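Local coordinates for CELL WALL surface anchor family protein (Streptococcus pneumoniae, PDB 2X9Z) that forms the repeating backbone subunit of the pneumococcal pilus, a surface fibre probably involved in cell adhesion, at residues 1-13 and 249-261. The protein carries 1 engineered substitution. Numbering follows the deposited sequence.
Sequences AKPKIDKDFKGKA and KPLDPTEPKVVTY
Leu251 reaches over the start of strand 4-9, its CD1 lying 3.5 Å from Pro3 O and also against the Pro3 ring, while its CB meets Ile5 CG2 at 3.6 Å. With chi1 at -169°, Ile5 turns CG2 between the backbone N and the carbonyl carbon, against Leu251 CB and Pro253 CD. Further along, Pro256 faces two neighbours: its CD rests on the aliphatic stem of Lys7, and its CB sits over one face of the Phe9 ring in a CH-pi contact, 4.0 Å from the centroid. Lys257 O lies at the ring edge, 3.4 Å from Phe9 CZ, and Val258 CG1 meets the same CZ obliquely at 3.6 Å.

The touching parts run nearly parallel, 7° apart end to end, yet no direct hydrogen bond joins them. Prolines suit such a seam, since they offer apolar rings and have no N-H to pair. Lys7 N, covered by Pro253 CB, is buried without a partner. A water bridges the gap instead, donating to Ile5 O and Asp6 OD1 and accepting from Thr254 N at 3.2 Å. Lys22 adds a second polar link, a salt bridge to Asp6 OD1, whose OD2 accepts from Asn14 N, and hydrogen bonds to Lys7 O and Thr254 OG1.

The extended Lys7 side chain crosses that of Pro256 at about a right angle; beyond it, NZ is joined covalently to Asn132 CG, an isopeptide bond of the kind that cross-links Gram-positive pilins, and has Asp55 as its polar partner. Apolar side chains, one water and Lys22 join the two segments, while the covalent bond ties strand 4-9 to strand 130-139 of another sheet, consistent with a fibre subunit that must resist pulling.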
loop_
_atom_site.group_PDB
_atom_site.type_symbol
_atom_site.label_atom_id
_atom_site.label_comp_id
_atom_site.label_asym_id
_atom_site.label_seq_id
_atom_site.Cartn_x
_atom_site.Cartn_y
_atom_site.Cartn_z
ATOM N N ALA A 1 -15.428 -12.731 -10.283
ATOM C CA ALA A 1 -15.617 -11.302 -10.045
ATOM C C ALA A 1 -14.566 -10.769 -9.082
ATOM O O ALA A 1 -14.336 -11.342 -8.017
ATOM C CB ALA A 1 -17.016 -11.028 -9.507
ATOM N N LYS A 2 -13.934 -9.664 -9.461
ATOM C CA LYS A 2 -12.857 -9.078 -8.676
ATOM C C LYS A 2 -13.371 -8.095 -7.633
ATOM O O LYS A 2 -14.379 -7.421 -7.839
ATOM C CB LYS A 2 -11.870 -8.368 -9.600
ATOM C CG LYS A 2 -11.112 -9.307 -10.526
ATOM C CD LYS A 2 -10.811 -8.666 -11.875
ATOM C CE LYS A 2 -10.042 -7.360 -11.737
ATOM N NZ LYS A 2 -10.921 -6.210 -11.381
ATOM N N PRO A 3 -12.672 -8.010 -6.499
ATOM C CA PRO A 3 -12.984 -6.944 -5.545
ATOM C C PRO A 3 -12.586 -5.592 -6.138
ATOM O O PRO A 3 -11.805 -5.549 -7.094
ATOM C CB PRO A 3 -12.130 -7.303 -4.325
ATOM C CG PRO A 3 -11.000 -8.136 -4.848
ATOM C CD PRO A 3 -11.461 -8.770 -6.138
ATOM N N LYS A 4 -13.143 -4.512 -5.600
ATOM C CA LYS A 4 -12.841 -3.161 -6.070
ATOM C C LYS A 4 -12.471 -2.300 -4.882
ATOM O O LYS A 4 -12.928 -2.553 -3.773
ATOM C CB LYS A 4 -14.053 -2.564 -6.786
ATOM C CG LYS A 4 -14.481 -3.339 -8.030
ATOM C CD LYS A 4 -15.613 -2.634 -8.768
ATOM C CE LYS A 4 -16.841 -2.479 -7.890
ATOM N NZ LYS A 4 -17.461 -3.784 -7.545
ATOM N N ILE A 5 -11.651 -1.280 -5.106
ATOM C CA ILE A 5 -11.177 -0.446 -4.006
ATOM C C ILE A 5 -11.002 1.005 -4.418
ATOM O O ILE A 5 -10.745 1.299 -5.582
ATOM C CB ILE A 5 -9.837 -0.984 -3.447
ATOM C CG1 ILE A 5 -9.463 -0.302 -2.129
ATOM C CG2 ILE A 5 -8.725 -0.843 -4.479
ATOM C CD1 ILE A 5 -8.378 -1.036 -1.378
ATOM N N ASP A 6 -11.164 1.902 -3.455
ATOM C CA ASP A 6 -10.819 3.293 -3.667
ATOM C C ASP A 6 -10.299 3.870 -2.358
ATOM O O ASP A 6 -10.671 3.411 -1.269
ATOM C CB ASP A 6 -12.030 4.087 -4.145
ATOM C CG ASP A 6 -11.657 5.491 -4.602
ATOM O OD1 ASP A 6 -10.548 5.680 -5.159
ATOM O OD2 ASP A 6 -12.475 6.412 -4.402
ATOM N N LYS A 7 -9.422 4.859 -2.472
ATOM C CA LYS A 7 -8.929 5.575 -1.317
ATOM C C LYS A 7 -9.088 7.066 -1.551
ATOM O O LYS A 7 -8.748 7.573 -2.619
ATOM C CB LYS A 7 -7.462 5.264 -1.073
ATOM C CG LYS A 7 -6.933 6.029 0.102
ATOM C CD LYS A 7 -5.473 5.834 0.310
ATOM C CE LYS A 7 -5.102 6.541 1.582
ATOM N NZ LYS A 7 -3.798 6.090 2.050
ATOM N N ASP A 8 -9.595 7.776 -0.551
ATOM C CA ASP A 8 -9.735 9.221 -0.679
ATOM C C ASP A 8 -9.906 9.838 0.702
ATOM O O ASP A 8 -9.836 9.146 1.720
ATOM C CB ASP A 8 -10.940 9.548 -1.578
ATOM C CG ASP A 8 -10.757 10.831 -2.386
ATOM O OD1 ASP A 8 -10.041 11.753 -1.936
ATOM O OD2 ASP A 8 -11.343 10.912 -3.487
ATOM N N PHE A 9 -10.117 11.142 0.732
ATOM C CA PHE A 9 -10.427 11.808 1.987
ATOM C C PHE A 9 -11.820 11.408 2.462
ATOM O O PHE A 9 -12.618 10.865 1.692
ATOM C CB PHE A 9 -10.306 13.321 1.814
ATOM C CG PHE A 9 -8.963 13.748 1.302
ATOM C CD1 PHE A 9 -8.828 14.349 0.058
ATOM C CD2 PHE A 9 -7.824 13.512 2.056
ATOM C CE1 PHE A 9 -7.578 14.715 -0.414
ATOM C CE2 PHE A 9 -6.575 13.889 1.590
ATOM C CZ PHE A 9 -6.455 14.489 0.347
ATOM N N LYS A 10 -12.095 11.652 3.739
ATOM C CA LYS A 10 -13.378 11.303 4.346
ATOM C C LYS A 10 -14.568 11.725 3.481
ATOM O O LYS A 10 -14.662 12.882 3.058
ATOM C CB LYS A 10 -13.489 11.927 5.741
ATOM C CG LYS A 10 -14.848 11.760 6.398
ATOM C CD LYS A 10 -14.803 12.252 7.837
ATOM C CE LYS A 10 -16.116 12.004 8.557
ATOM N NZ LYS A 10 -17.228 12.786 7.952
ATOM N N GLY A 11 -15.463 10.775 3.210
ATOM C CA GLY A 11 -16.688 11.055 2.483
ATOM C C GLY A 11 -16.576 11.015 0.969
ATOM O O GLY A 11 -17.573 11.202 0.270
ATOM N N LYS A 12 -15.376 10.768 0.454
ATOM C CA LYS A 12 -15.137 10.906 -0.980
ATOM C C LYS A 12 -14.741 9.616 -1.695
ATOM O O LYS A 12 -14.707 9.584 -2.925
ATOM C CB LYS A 12 -14.082 11.984 -1.234
ATOM C CG LYS A 12 -14.491 13.379 -0.770
ATOM C CD LYS A 12 -13.422 14.409 -1.129
ATOM C CE LYS A 12 -13.948 15.841 -1.054
ATOM N NZ LYS A 12 -14.213 16.287 0.339
ATOM N N ALA A 13 -14.449 8.555 -0.946
ATOM C CA ALA A 13 -14.047 7.299 -1.577
ATOM C C ALA A 13 -15.242 6.594 -2.214
ATOM O O ALA A 13 -16.325 6.544 -1.639
ATOM C CB ALA A 13 -13.363 6.387 -0.578
ATOM N N LYS A 249 -3.276 -10.669 -8.623
ATOM C CA LYS A 249 -2.552 -9.444 -8.314
ATOM C C LYS A 249 -3.332 -8.614 -7.287
ATOM O O LYS A 249 -4.556 -8.650 -7.249
ATOM C CB LYS A 249 -2.286 -8.640 -9.591
ATOM C CG LYS A 249 -3.518 -8.018 -10.222
ATOM C CD LYS A 249 -3.162 -7.304 -11.518
ATOM C CE LYS A 249 -4.395 -6.719 -12.185
ATOM N NZ LYS A 249 -4.038 -5.894 -13.371
ATOM N N PRO A 250 -2.620 -7.868 -6.436
ATOM C CA PRO A 250 -3.312 -7.070 -5.419
ATOM C C PRO A 250 -4.050 -5.886 -6.035
ATOM O O PRO A 250 -3.765 -5.513 -7.173
ATOM C CB PRO A 250 -2.160 -6.552 -4.553
ATOM C CG PRO A 250 -1.000 -6.487 -5.494
ATOM C CD PRO A 250 -1.161 -7.684 -6.392
ATOM N N LEU A 251 -4.993 -5.314 -5.297
ATOM C CA LEU A 251 -5.586 -4.041 -5.699
ATOM C C LEU A 251 -4.720 -2.894 -5.203
ATOM O O LEU A 251 -4.118 -2.971 -4.133
ATOM C CB LEU A 251 -6.992 -3.888 -5.123
ATOM C CG LEU A 251 -7.979 -5.038 -5.328
ATOM C CD1 LEU A 251 -9.346 -4.598 -4.852
ATOM C CD2 LEU A 251 -8.024 -5.450 -6.791
ATOM N N ASP A 252 -4.686 -1.820 -5.981
ATOM C CA ASP A 252 -3.840 -0.670 -5.711
ATOM C C ASP A 252 -4.638 0.567 -6.132
ATOM O O ASP A 252 -4.645 0.929 -7.305
ATOM C CB ASP A 252 -2.565 -0.817 -6.551
ATOM C CG ASP A 252 -1.478 0.181 -6.184
ATOM O OD1 ASP A 252 -1.636 0.943 -5.207
ATOM O OD2 ASP A 252 -0.449 0.195 -6.895
ATOM N N PRO A 253 -5.352 1.196 -5.188
ATOM C CA PRO A 253 -6.238 2.319 -5.516
ATOM C C PRO A 253 -5.464 3.563 -5.948
ATOM O O PRO A 253 -4.305 3.750 -5.577
ATOM C CB PRO A 253 -6.952 2.603 -4.186
ATOM C CG PRO A 253 -6.029 2.089 -3.144
ATOM C CD PRO A 253 -5.342 0.900 -3.744
ATOM N N THR A 254 -6.109 4.414 -6.733
ATOM C CA THR A 254 -5.555 5.736 -6.990
ATOM C C THR A 254 -5.534 6.495 -5.669
ATOM O O THR A 254 -6.352 6.235 -4.781
ATOM C CB THR A 254 -6.347 6.512 -8.056
ATOM O OG1 THR A 254 -7.730 6.554 -7.687
ATOM C CG2 THR A 254 -6.198 5.842 -9.423
ATOM N N GLU A 255 -4.591 7.421 -5.547
ATOM C CA GLU A 255 -4.217 7.990 -4.263
ATOM C C GLU A 255 -4.509 9.489 -4.217
ATOM O O GLU A 255 -4.250 10.215 -5.176
ATOM C CB GLU A 255 -2.726 7.717 -4.009
ATOM C CG GLU A 255 -2.348 6.228 -4.161
ATOM C CD GLU A 255 -0.842 5.967 -4.303
ATOM O OE1 GLU A 255 -0.435 4.783 -4.242
ATOM O OE2 GLU A 255 -0.062 6.928 -4.469
ATOM N N PRO A 256 -5.067 9.959 -3.099
ATOM C CA PRO A 256 -5.293 11.393 -2.910
ATOM C C PRO A 256 -3.989 12.070 -2.529
ATOM O O PRO A 256 -3.037 11.399 -2.135
ATOM C CB PRO A 256 -6.266 11.424 -1.727
ATOM C CG PRO A 256 -5.857 10.241 -0.904
ATOM C CD PRO A 256 -5.412 9.177 -1.899
ATOM N N LYS A 257 -3.940 13.388 -2.659
ATOM C CA LYS A 257 -2.743 14.149 -2.309
ATOM C C LYS A 257 -3.090 15.390 -1.510
ATOM O O LYS A 257 -4.181 15.952 -1.651
ATOM C CB LYS A 257 -1.970 14.569 -3.565
ATOM C CG LYS A 257 -1.394 13.410 -4.361
ATOM C CD LYS A 257 -0.734 13.911 -5.628
ATOM C CE LYS A 257 -0.173 12.761 -6.436
ATOM N NZ LYS A 257 -1.179 11.676 -6.585
ATOM N N VAL A 258 -2.163 15.812 -0.658
ATOM C CA VAL A 258 -2.297 17.085 0.031
ATOM C C VAL A 258 -1.087 17.951 -0.289
ATOM O O VAL A 258 -0.045 17.449 -0.716
ATOM C CB VAL A 258 -2.416 16.908 1.554
ATOM C CG1 VAL A 258 -3.602 16.021 1.886
ATOM C CG2 VAL A 258 -1.135 16.334 2.124
ATOM N N VAL A 259 -1.228 19.254 -0.098
ATOM C CA VAL A 259 -0.132 20.175 -0.350
ATOM C C VAL A 259 -0.310 21.386 0.546
ATOM O O VAL A 259 -1.416 21.657 1.016
ATOM C CB VAL A 259 -0.079 20.582 -1.840
ATOM C CG1 VAL A 259 -1.295 21.426 -2.214
ATOM C CG2 VAL A 259 1.229 21.306 -2.167
ATOM N N THR A 260 0.784 22.091 0.805
ATOM C CA THR A 260 0.727 23.356 1.520
ATOM C C THR A 260 1.507 24.403 0.733
ATOM O O THR A 260 2.385 24.058 -0.054
ATOM C CB THR A 260 1.288 23.215 2.946
ATOM O OG1 THR A 260 0.951 24.379 3.708
ATOM C CG2 THR A 260 2.793 23.032 2.926
ATOM N N TYR A 261 1.166 25.673 0.929
ATOM C CA TYR A 261 1.839 26.770 0.240
ATOM C C TYR A 261 2.382 27.788 1.235
ATOM O O TYR A 261 1.960 27.824 2.389
ATOM C CB TYR A 261 0.883 27.463 -0.734
ATOM C CG TYR A 261 0.367 26.554 -1.824
ATOM C CD1 TYR A 261 -0.880 25.950 -1.718
ATOM C CD2 TYR A 261 1.131 26.291 -2.954
ATOM C CE1 TYR A 261 -1.356 25.119 -2.708
ATOM C CE2 TYR A 261 0.666 25.454 -3.948
ATOM C CZ TYR A 261 -0.576 24.871 -3.822
ATOM O OH TYR A 261 -1.043 24.035 -4.813
HETATM O O HOH W 1 -9.178 3.617 -6.785
#